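Local coordinates for protein DNA polymerase beta (Leishmania infantum, PDB 4P4M) that adds deoxynucleotides to a primer strand as a family X DNA polymerase and probably acts in base excision repair of abasic sites, at residues K92-A97 against A114-E119; P213-G218 against I274-T279; K306-N311 against F363-M368. All coordinates share one frame; numbering follows the deposited sequence.

Contact 1: K92-A97 against A114-E119; sequences KPKLKA and ALFDRE
Lys-94 NZ meets Asp-117 OD2 at 2.8 Å in a salt bridge between the two helices of a helix-hairpin-helix motif in the fingers region of this family X polymerase. The hairpin between these helices binds a sodium ion through Thr-102, Val-104 and Phe-107. OD2 is met through its syn lone pair. A weak second bond runs from Lys-94 NZ to Asp-117 OD1 at 3.2 Å. The ammonium group therefore sits across the mouth of the carboxylate and touches both oxygens. The two side chains cross at about a right angle. The lysine chain is bent at its third torsion (chi3 -58°), which turns CE and NZ towards the acid.

The same lysine also carries the apolar half of the contact. Its CB stands almost over the middle of the Phe-116 ring, 3.3 Å from the centroid. This is a close CH-pi contact. Phe-116 holds its ring out from its helix, with CG opposite the backbone N (chi1 180°), and the ring enters between Pro-93, Lys-94 and Ala-97. Pro-93 CB is a looser neighbour, 4.4 Å from Phe-116 CZ.

The short helical segments 93-97 and 114-119 run 127° apart in direction. Their axes come no closer than 10.1 Å, a separation that the aromatic ring bridges. The contact lies near the surface, but Ala-97 is buried and also touches Phe-122. Leu-115 leaves this interface to pack on Phe-107, Ile-121 and Ile-134. The contact thus pairs the two helices of the motif, joining the start of helix 93-101 to the C-terminal part of helix 109-119. On the second turn of the first helix, Ala-97 CB touches the ring obliquely, 3.6 Å from Phe-116 CD2.

Contact 2: P213-G218 against I274-T279; sequences PVAATG and IRLIET. With nucleotides of chain C.
Glu-278 folds back through its second torsion (chi2 -80°), and this carries its carboxylate to the backbone of Val-214. Val-214 has CG1 between its own N and carbonyl carbon (chi1 66°), which lays that methyl beside the same carboxylate. The two side chains run past each other in opposite directions. Val-214 N donates to Glu-278 OE2 at 2.7 Å, with an N-H...O angle of 160°. The donor comes from the syn side, tilted out of the carboxylate plane. Water 1 donates to Glu-278 OE2 as well, at 2.7 Å, and accepts from Ala-215 N at 3.0 Å. One oxygen thus serves two successive amides at the start of the 3-10 turn 214-217, one directly and one through water.

Beside this polar link, Leu-276 packs against the turn. Its CD2 lies 3.6 Å from Ala-215 CA, and its CG is 4.0 Å from Val-214 CG1. Val-219 of helix 219-229 and Leu-201 of strand 193-203 extend the apolar layer. The contact fixes the turn leading into helix 219-229 against the end of strand 270-277, in the palm of the nucleotidyltransferase fold.

Contact 3: K306-N311 against F363-M368; sequences KGYLLN and FDVLGM. With nucleotides of chain C.
Lys-306 lays the end of its chain along the backbone that leaves helix 359-365. Its CE approaches Leu-366 O at 3.2 Å, and its CD lies nearby. These two carbons thus pack against the carbonyl of the turn that follows the helix. Leu-366 and Gly-367 form that turn. Gly-367 has a positive phi and closes a Schellman motif, with Met-368 N bonded to Phe-363 O. Gly-307 plays the matching part in the first segment. It ends helix 293-305 with a Schellman motif of its own and leads into strand 308-310.

Tyr-308 is the main aromatic group. Its side chain crosses that of Val-365 at about a right angle, and OH comes 3.6 Å from Val-365 CG1. Its CD1 packs on Leu-366 CD2 at 4.0 Å. Both neighbours approach the ring obliquely. The hydroxyl also shares a hydrogen bond with water 2 at 2.7 Å. That water donates to Val-365 O, so a water bridge joins the ring to the last turn of the helix. Ala-303, Leu-315 and Val-354 pack around Tyr-308.

Leu-309 turns its side chain to the DNA, with CD1 near DT2 of chain C. Leu-310 CD2 is 4.3 Å from Leu-366 CD1. Leu-310 also packs on Met-299 and Thr-284.

Asn-311 ends the segment at the DNA. Its CG lies between its backbone N and carbonyl carbon (chi1 59°), which places ND2 at the phosphate of DA3 of chain C. ND2 donates to OP1 of that nucleotide at 2.9 Å, with a bent angle of 137°. Its OD1 accepts from the backbone N atoms of Tyr-313 and Gly-314, which holds the amide in place. The whole joins helix 359-365 to a strand of the polymerase beta thumb that runs along the DNA backbone.

The three contacts follow one another along the chain, and none encloses or crosses another. Contact 1 comes first and closes 16 residues, the rest of the two helices and the hairpin between them. Contact 2 closes a longer loop of 55 residues in the palm, which holds helix 219-229 and strands up to 270-277. Contact 3 closes 51 residues of the thumb and ties the sheet of strands 308-310 and 315-317 to helix 359-365. Contact 1 stands apart, with its centre about 41 Å from that of contact 2 and on the opposite side of the chain's centre. Contacts 2 and 3 approach to about 8 Å at their nearest atoms.

Contact 1: K92-A97 against A114-E119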
loop_
_atom_site.group_PDB
_atom_site.type_symbol
_atom_site.label_atom_id
_atom_site.label_comp_id
_atom_site.label_asym_id
_atom_site.label_seq_id
_atom_site.Cartn_x
_atom_site.Cartn_y
_atom_site.Cartn_z
ATOM N N LYS A 92 -34.593 -7.883 -2.284
ATOM C CA LYS A 92 -33.766 -7.083 -1.385
ATOM C C LYS A 92 -32.982 -7.897 -0.345
ATOM O O LYS A 92 -31.917 -7.462 0.094
ATOM C CB LYS A 92 -34.608 -6.024 -0.670
ATOM C CG LYS A 92 -33.781 -5.011 0.108
ATOM C CD LYS A 92 -34.590 -4.350 1.211
ATOM C CE LYS A 92 -35.864 -3.723 0.666
ATOM N NZ LYS A 92 -36.671 -3.079 1.741
ATOM N N PRO A 93 -33.501 -9.071 0.062
ATOM C CA PRO A 93 -32.796 -9.832 1.100
ATOM C C PRO A 93 -31.295 -9.947 0.837
ATOM O O PRO A 93 -30.498 -9.810 1.766
ATOM C CB PRO A 93 -33.460 -11.216 1.040
ATOM C CG PRO A 93 -34.299 -11.217 -0.212
ATOM C CD PRO A 93 -34.689 -9.794 -0.419
ATOM N N LYS A 94 -30.918 -10.182 -0.415
ATOM C CA LYS A 94 -29.515 -10.374 -0.759
ATOM C C LYS A 94 -28.740 -9.062 -0.863
ATOM O O LYS A 94 -27.515 -9.071 -0.970
ATOM C CB LYS A 94 -29.378 -11.172 -2.057
ATOM C CG LYS A 94 -29.763 -10.411 -3.309
ATOM C CD LYS A 94 -29.500 -11.248 -4.553
ATOM C CE LYS A 94 -28.038 -11.664 -4.642
ATOM N NZ LYS A 94 -27.767 -12.546 -5.812
ATOM N N LEU A 95 -29.446 -7.937 -0.835
ATOM C CA LEU A 95 -28.787 -6.634 -0.861
ATOM C C LEU A 95 -28.206 -6.290 0.503
ATOM O O LEU A 95 -27.110 -5.737 0.600
ATOM C CB LEU A 95 -29.749 -5.536 -1.313
ATOM C CG LEU A 95 -30.082 -5.493 -2.804
ATOM C CD1 LEU A 95 -31.080 -4.383 -3.087
ATOM C CD2 LEU A 95 -28.820 -5.306 -3.632
ATOM N N LYS A 96 -28.948 -6.612 1.558
ATOM C CA LYS A 96 -28.456 -6.428 2.916
ATOM C C LYS A 96 -27.296 -7.386 3.167
ATOM O O LYS A 96 -26.326 -7.041 3.839
ATOM C CB LYS A 96 -29.574 -6.669 3.933
ATOM N N ALA A 97 -27.409 -8.590 2.619
ATOM C CA ALA A 97 -26.361 -9.591 2.734
ATOM C C ALA A 97 -25.061 -9.087 2.105
ATOM O O ALA A 97 -23.990 -9.166 2.708
ATOM C CB ALA A 97 -26.802 -10.891 2.081
ATOM N N ALA A 114 -22.183 -14.607 -4.594
ATOM C CA ALA A 114 -21.964 -16.046 -4.709
ATOM C C ALA A 114 -22.202 -16.761 -3.383
ATOM O O ALA A 114 -22.779 -17.849 -3.354
ATOM C CB ALA A 114 -20.567 -16.337 -5.233
ATOM N N LEU A 115 -21.752 -16.151 -2.288
ATOM C CA LEU A 115 -21.959 -16.708 -0.954
ATOM C C LEU A 115 -23.443 -16.841 -0.637
ATOM O O LEU A 115 -23.883 -17.843 -0.075
ATOM C CB LEU A 115 -21.296 -15.825 0.107
ATOM C CG LEU A 115 -19.794 -15.981 0.347
ATOM C CD1 LEU A 115 -19.295 -14.889 1.286
ATOM C CD2 LEU A 115 -19.482 -17.354 0.909
ATOM N N PHE A 116 -24.202 -15.808 -0.985
ATOM C CA PHE A 116 -25.638 -15.782 -0.744
ATOM C C PHE A 116 -26.362 -16.813 -1.611
ATOM O O PHE A 116 -27.249 -17.525 -1.135
ATOM C CB PHE A 116 -26.178 -14.375 -1.025
ATOM C CG PHE A 116 -27.658 -14.233 -0.809
ATOM C CD1 PHE A 116 -28.556 -14.571 -1.810
ATOM C CD2 PHE A 116 -28.154 -13.748 0.391
ATOM C CE1 PHE A 116 -29.920 -14.438 -1.615
ATOM C CE2 PHE A 116 -29.518 -13.611 0.592
ATOM C CZ PHE A 116 -30.401 -13.957 -0.413
ATOM N N ASP A 117 -25.968 -16.901 -2.878
ATOM C CA ASP A 117 -26.668 -17.738 -3.852
ATOM C C ASP A 117 -26.276 -19.214 -3.794
ATOM O O ASP A 117 -27.118 -20.091 -3.983
ATOM C CB ASP A 117 -26.471 -17.192 -5.272
ATOM C CG ASP A 117 -27.107 -15.822 -5.468
ATOM O OD1 ASP A 117 -28.048 -15.487 -4.716
ATOM O OD2 ASP A 117 -26.669 -15.078 -6.373
ATOM N N ARG A 118 -25.004 -19.491 -3.532
ATOM C CA ARG A 118 -24.520 -20.870 -3.536
ATOM C C ARG A 118 -24.339 -21.457 -2.136
ATOM O O ARG A 118 -24.120 -22.659 -1.986
ATOM C CB ARG A 118 -23.207 -20.974 -4.317
ATOM N N GLU A 119 -24.434 -20.615 -1.111
ATOM C CA GLU A 119 -24.170 -21.063 0.253
ATOM C C GLU A 119 -25.273 -20.658 1.227
ATOM O O GLU A 119 -25.310 -21.130 2.365
ATOM C CB GLU A 119 -22.823 -20.516 0.735
ATOM C CG GLU A 119 -21.668 -20.767 -0.224
ATOM C CD GLU A 119 -21.264 -22.226 -0.284
ATOM O OE1 GLU A 119 -21.703 -23.004 0.590
ATOM O OE2 GLU A 119 -20.504 -22.594 -1.205
#

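Contact 2: P213-G218 against I274-T279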
loop_
_atom_site.group_PDB
_atom_site.type_symbol
_atom_site.label_atom_id
_atom_site.label_comp_id
_atom_site.label_asym_id
_atom_site.label_seq_id
_atom_site.Cartn_x
_atom_site.Cartn_y
_atom_site.Cartn_z
ATOM N N PRO A 213 16.019 -3.300 -12.831
ATOM C CA PRO A 213 15.030 -2.806 -11.861
ATOM C C PRO A 213 15.300 -3.407 -10.490
ATOM O O PRO A 213 15.585 -4.607 -10.398
ATOM C CB PRO A 213 13.697 -3.341 -12.407
ATOM C CG PRO A 213 13.918 -3.436 -13.905
ATOM C CD PRO A 213 15.382 -3.863 -14.038
ATOM N N VAL A 214 15.198 -2.599 -9.435
ATOM C CA VAL A 214 15.483 -3.109 -8.083
ATOM C C VAL A 214 14.571 -4.278 -7.712
ATOM O O VAL A 214 14.965 -5.186 -6.964
ATOM C CB VAL A 214 15.445 -1.986 -7.000
ATOM C CG1 VAL A 214 14.037 -1.410 -6.849
ATOM C CG2 VAL A 214 15.946 -2.521 -5.644
ATOM N N ALA A 215 13.364 -4.285 -8.262
ATOM C CA ALA A 215 12.422 -5.366 -7.984
ATOM C C ALA A 215 12.951 -6.709 -8.471
ATOM O O ALA A 215 12.605 -7.747 -7.907
ATOM C CB ALA A 215 11.049 -5.072 -8.598
ATOM N N ALA A 216 13.812 -6.689 -9.488
ATOM C CA ALA A 216 14.336 -7.935 -10.056
ATOM C C ALA A 216 15.383 -8.619 -9.170
ATOM O O ALA A 216 15.742 -9.772 -9.406
ATOM C CB ALA A 216 14.896 -7.696 -11.470
ATOM N N THR A 217 15.871 -7.913 -8.156
ATOM C CA THR A 217 16.847 -8.475 -7.218
ATOM C C THR A 217 16.220 -9.422 -6.173
ATOM O O THR A 217 16.943 -10.098 -5.434
ATOM C CB THR A 217 17.615 -7.362 -6.451
ATOM O OG1 THR A 217 16.718 -6.671 -5.562
ATOM C CG2 THR A 217 18.248 -6.365 -7.410
ATOM N N GLY A 218 14.891 -9.463 -6.106
ATOM C CA GLY A 218 14.189 -10.259 -5.106
ATOM C C GLY A 218 14.243 -9.662 -3.699
ATOM O O GLY A 218 13.933 -10.334 -2.711
ATOM N N ILE A 274 3.647 -3.088 2.169
ATOM C CA ILE A 274 4.994 -2.600 1.827
ATOM C C ILE A 274 5.120 -2.440 0.303
ATOM O O ILE A 274 4.791 -3.367 -0.431
ATOM C CB ILE A 274 6.096 -3.576 2.341
ATOM C CG1 ILE A 274 5.897 -3.890 3.832
ATOM C CG2 ILE A 274 7.518 -3.025 2.044
ATOM C CD1 ILE A 274 6.735 -5.073 4.361
ATOM N N ARG A 275 5.540 -1.258 -0.168
ATOM C CA ARG A 275 5.752 -1.050 -1.607
ATOM C C ARG A 275 7.229 -0.759 -1.866
ATOM O O ARG A 275 7.833 0.095 -1.212
ATOM C CB ARG A 275 4.885 0.097 -2.177
ATOM C CG ARG A 275 3.385 -0.215 -2.429
ATOM C CD ARG A 275 3.110 -1.044 -3.708
ATOM N NE ARG A 275 3.668 -0.453 -4.930
ATOM C CZ ARG A 275 2.934 0.109 -5.891
ATOM N NH1 ARG A 275 1.618 0.134 -5.769
ATOM N NH2 ARG A 275 3.512 0.634 -6.976
ATOM N N LEU A 276 7.811 -1.486 -2.820
ATOM C CA LEU A 276 9.212 -1.297 -3.206
ATOM C C LEU A 276 9.274 -0.302 -4.378
ATOM O O LEU A 276 8.618 -0.513 -5.401
ATOM C CB LEU A 276 9.828 -2.645 -3.632
ATOM C CG LEU A 276 11.269 -2.622 -4.174
ATOM C CD1 LEU A 276 12.297 -2.101 -3.146
ATOM C CD2 LEU A 276 11.688 -4.029 -4.701
ATOM N N ILE A 277 10.048 0.773 -4.219
ATOM C CA ILE A 277 10.008 1.921 -5.146
ATOM C C ILE A 277 11.428 2.329 -5.551
ATOM O O ILE A 277 12.320 2.356 -4.702
ATOM C CB ILE A 277 9.313 3.146 -4.473
ATOM C CG1 ILE A 277 7.844 2.844 -4.135
ATOM C CG2 ILE A 277 9.430 4.429 -5.354
ATOM C CD1 ILE A 277 6.941 2.588 -5.355
ATOM N N GLU A 278 11.641 2.621 -6.840
ATOM C CA GLU A 278 12.953 3.069 -7.331
ATOM C C GLU A 278 13.322 4.438 -6.745
ATOM O O GLU A 278 12.457 5.296 -6.551
ATOM C CB GLU A 278 12.982 3.161 -8.870
ATOM C CG GLU A 278 12.805 1.824 -9.633
ATOM C CD GLU A 278 14.082 0.974 -9.718
ATOM O OE1 GLU A 278 15.194 1.495 -9.471
ATOM O OE2 GLU A 278 13.966 -0.227 -10.053
ATOM N N THR A 279 14.612 4.660 -6.514
ATOM C CA THR A 279 15.076 5.914 -5.903
ATOM C C THR A 279 14.510 7.191 -6.552
ATOM O O THR A 279 13.974 8.071 -5.853
ATOM C CB THR A 279 16.620 5.992 -5.861
ATOM O OG1 THR A 279 17.131 4.853 -5.163
ATOM C CG2 THR A 279 17.076 7.272 -5.138
ATOM P P DC C 4 1.847 -1.175 -11.317
ATOM O OP1 DC C 4 3.324 -1.064 -11.290
ATOM O OP2 DC C 4 1.154 -1.583 -12.562
ATOM O "O5'" DC C 4 1.392 -2.197 -10.175
ATOM C "C5'" DC C 4 1.769 -1.977 -8.811
ATOM C "C4'" DC C 4 1.446 -3.197 -7.966
ATOM O "O4'" DC C 4 0.007 -3.230 -7.744
ATOM C "C3'" DC C 4 1.839 -4.546 -8.562
ATOM O "O3'" DC C 4 2.352 -5.312 -7.467
ATOM C "C2'" DC C 4 0.521 -5.079 -9.140
ATOM C "C1'" DC C 4 -0.545 -4.426 -8.247
ATOM N N1 DC C 4 -1.820 -4.042 -8.957
ATOM C C2 DC C 4 -3.037 -4.364 -8.354
ATOM O O2 DC C 4 -3.012 -4.958 -7.267
ATOM N N3 DC C 4 -4.202 -4.031 -8.971
ATOM C C4 DC C 4 -4.171 -3.391 -10.142
ATOM N N4 DC C 4 -5.353 -3.083 -10.703
ATOM C C5 DC C 4 -2.936 -3.052 -10.784
ATOM C C6 DC C 4 -1.790 -3.385 -10.163
HETATM O O HOH W 1 11.949 -1.931 -9.441
#

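Contact 3: K306-N311 against F363-M368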
loop_
_atom_site.group_PDB
_atom_site.type_symbol
_atom_site.label_atom_id
_atom_site.label_comp_id
_atom_site.label_asym_id
_atom_site.label_seq_id
_atom_site.Cartn_x
_atom_site.Cartn_y
_atom_site.Cartn_z
ATOM N N LYS A 306 -3.317 19.770 -17.495
ATOM C CA LYS A 306 -2.112 20.442 -17.981
ATOM C C LYS A 306 -1.268 19.591 -18.937
ATOM O O LYS A 306 -0.167 19.984 -19.327
ATOM C CB LYS A 306 -1.260 20.928 -16.805
ATOM C CG LYS A 306 -1.920 22.064 -16.023
ATOM C CD LYS A 306 -0.990 22.643 -14.979
ATOM C CE LYS A 306 -1.580 23.910 -14.365
ATOM N NZ LYS A 306 -1.630 25.044 -15.321
ATOM N N GLY A 307 -1.790 18.430 -19.314
ATOM C CA GLY A 307 -1.102 17.567 -20.257
ATOM C C GLY A 307 -0.063 16.647 -19.628
ATOM O O GLY A 307 0.870 16.212 -20.310
ATOM N N TYR A 308 -0.225 16.351 -18.337
ATOM C CA TYR A 308 0.676 15.446 -17.627
ATOM C C TYR A 308 -0.006 14.145 -17.201
ATOM O O TYR A 308 -1.238 14.077 -17.090
ATOM C CB TYR A 308 1.227 16.106 -16.357
ATOM C CG TYR A 308 2.182 17.251 -16.603
ATOM C CD1 TYR A 308 1.707 18.538 -16.813
ATOM C CD2 TYR A 308 3.564 17.046 -16.603
ATOM C CE1 TYR A 308 2.580 19.598 -17.035
ATOM C CE2 TYR A 308 4.447 18.104 -16.818
ATOM C CZ TYR A 308 3.945 19.372 -17.035
ATOM O OH TYR A 308 4.804 20.429 -17.253
ATOM N N LEU A 309 0.826 13.131 -16.962
ATOM C CA LEU A 309 0.448 11.914 -16.239
ATOM C C LEU A 309 1.185 11.911 -14.895
ATOM O O LEU A 309 2.412 12.030 -14.863
ATOM C CB LEU A 309 0.874 10.669 -17.026
ATOM C CG LEU A 309 0.832 9.343 -16.246
ATOM C CD1 LEU A 309 -0.605 8.904 -16.047
ATOM C CD2 LEU A 309 1.645 8.247 -16.961
ATOM N N LEU A 310 0.438 11.798 -13.799
ATOM C CA LEU A 310 1.023 11.668 -12.456
ATOM C C LEU A 310 0.685 10.300 -11.844
ATOM O O LEU A 310 -0.492 9.904 -11.781
ATOM C CB LEU A 310 0.504 12.780 -11.541
ATOM C CG LEU A 310 1.019 12.774 -10.093
ATOM C CD1 LEU A 310 2.539 12.990 -10.074
ATOM C CD2 LEU A 310 0.312 13.834 -9.234
ATOM N N ASN A 311 1.713 9.578 -11.404
ATOM C CA ASN A 311 1.531 8.342 -10.635
ATOM C C ASN A 311 2.650 8.217 -9.592
ATOM O O ASN A 311 3.388 9.180 -9.361
ATOM C CB ASN A 311 1.448 7.107 -11.563
ATOM C CG ASN A 311 2.689 6.936 -12.424
ATOM O OD1 ASN A 311 3.786 7.312 -12.016
ATOM N ND2 ASN A 311 2.519 6.372 -13.628
ATOM N N PHE A 363 3.693 20.083 -6.817
ATOM C CA PHE A 363 2.676 21.126 -6.645
ATOM C C PHE A 363 2.986 22.306 -7.585
ATOM O O PHE A 363 2.100 22.825 -8.281
ATOM C CB PHE A 363 2.643 21.638 -5.195
ATOM C CG PHE A 363 1.963 20.710 -4.194
ATOM C CD1 PHE A 363 2.707 19.788 -3.458
ATOM C CD2 PHE A 363 0.601 20.822 -3.929
ATOM C CE1 PHE A 363 2.088 18.956 -2.509
ATOM C CE2 PHE A 363 -0.026 19.999 -2.984
ATOM C CZ PHE A 363 0.719 19.071 -2.268
ATOM N N ASP A 364 4.251 22.726 -7.608
ATOM C CA ASP A 364 4.660 23.915 -8.377
ATOM C C ASP A 364 4.444 23.753 -9.882
ATOM O O ASP A 364 3.916 24.649 -10.542
ATOM C CB ASP A 364 6.139 24.262 -8.114
ATOM C CG ASP A 364 6.397 24.740 -6.694
ATOM O OD1 ASP A 364 5.441 25.155 -6.010
ATOM O OD2 ASP A 364 7.571 24.715 -6.260
ATOM N N VAL A 365 4.874 22.618 -10.429
ATOM C CA VAL A 365 4.743 22.361 -11.865
ATOM C C VAL A 365 3.268 22.266 -12.259
ATOM O O VAL A 365 2.886 22.616 -13.385
ATOM C CB VAL A 365 5.510 21.090 -12.274
ATOM C CG1 VAL A 365 5.174 20.666 -13.712
ATOM C CG2 VAL A 365 7.011 21.314 -12.117
ATOM N N LEU A 366 2.432 21.817 -11.325
ATOM C CA LEU A 366 1.003 21.670 -11.613
ATOM C C LEU A 366 0.190 22.919 -11.262
ATOM O O LEU A 366 -1.038 22.931 -11.396
ATOM C CB LEU A 366 0.435 20.445 -10.895
ATOM C CG LEU A 366 1.012 19.105 -11.375
ATOM C CD1 LEU A 366 0.344 17.948 -10.637
ATOM C CD2 LEU A 366 0.882 18.942 -12.902
ATOM N N GLY A 367 0.873 23.964 -10.807
ATOM C CA GLY A 367 0.212 25.208 -10.442
ATOM C C GLY A 367 -0.738 25.131 -9.260
ATOM O O GLY A 367 -1.724 25.872 -9.211
ATOM N N MET A 368 -0.448 24.247 -8.306
ATOM C CA MET A 368 -1.270 24.081 -7.107
ATOM C C MET A 368 -0.522 24.562 -5.872
ATOM O O MET A 368 0.667 24.308 -5.737
ATOM C CB MET A 368 -1.616 22.603 -6.892
ATOM C CG MET A 368 -2.315 21.929 -8.053
ATOM S SD MET A 368 -2.449 20.145 -7.776
ATOM C CE MET A 368 -3.361 20.078 -6.231
ATOM P P DT C 2 -4.914 9.332 -15.045
ATOM O OP1 DT C 2 -3.847 10.241 -15.521
ATOM O OP2 DT C 2 -5.944 8.828 -15.985
ATOM O "O5'" DT C 2 -4.244 8.056 -14.365
ATOM C "C5'" DT C 2 -3.185 8.262 -13.432
ATOM C "C4'" DT C 2 -2.908 6.963 -12.701
ATOM O "O4'" DT C 2 -4.017 6.646 -11.819
ATOM C "C3'" DT C 2 -2.687 5.733 -13.593
ATOM O "O3'" DT C 2 -1.280 5.446 -13.539
ATOM C "C2'" DT C 2 -3.546 4.648 -12.936
ATOM C "C1'" DT C 2 -3.914 5.262 -11.581
ATOM N N1 DT C 2 -5.170 4.709 -10.966
ATOM C C2 DT C 2 -5.110 4.207 -9.677
ATOM O O2 DT C 2 -4.103 4.189 -8.994
ATOM N N3 DT C 2 -6.286 3.713 -9.194
ATOM C C4 DT C 2 -7.499 3.672 -9.846
ATOM O O4 DT C 2 -8.490 3.194 -9.298
ATOM C C5 DT C 2 -7.508 4.214 -11.183
ATOM C C7 DT C 2 -8.786 4.211 -11.987
ATOM C C6 DT C 2 -6.358 4.698 -11.679
ATOM P P DA C 3 -0.678 4.096 -14.181
ATOM O OP1 DA C 3 0.724 4.372 -14.578
ATOM O OP2 DA C 3 -1.645 3.560 -15.167
ATOM O "O5'" DA C 3 -0.679 3.070 -12.963
ATOM C "C5'" DA C 3 0.092 3.348 -11.796
ATOM C "C4'" DA C 3 -0.063 2.193 -10.826
ATOM O "O4'" DA C 3 -1.402 2.205 -10.271
ATOM C "C3'" DA C 3 0.142 0.824 -11.471
ATOM O "O3'" DA C 3 1.247 0.236 -10.822
ATOM C "C2'" DA C 3 -1.139 0.060 -11.143
ATOM C "C1'" DA C 3 -1.796 0.877 -10.032
ATOM N N9 DA C 3 -3.252 0.775 -10.099
ATOM C C8 DA C 3 -4.051 1.213 -11.120
ATOM N N7 DA C 3 -5.331 0.976 -10.929
ATOM C C5 DA C 3 -5.373 0.330 -9.703
ATOM C C6 DA C 3 -6.440 -0.194 -8.949
ATOM N N6 DA C 3 -7.724 -0.133 -9.348
ATOM N N1 DA C 3 -6.134 -0.787 -7.772
ATOM C C2 DA C 3 -4.850 -0.850 -7.386
ATOM N N3 DA C 3 -3.765 -0.400 -8.016
ATOM C C4 DA C 3 -4.095 0.190 -9.179
HETATM O O HOH W 2 3.793 22.753 -16.261
#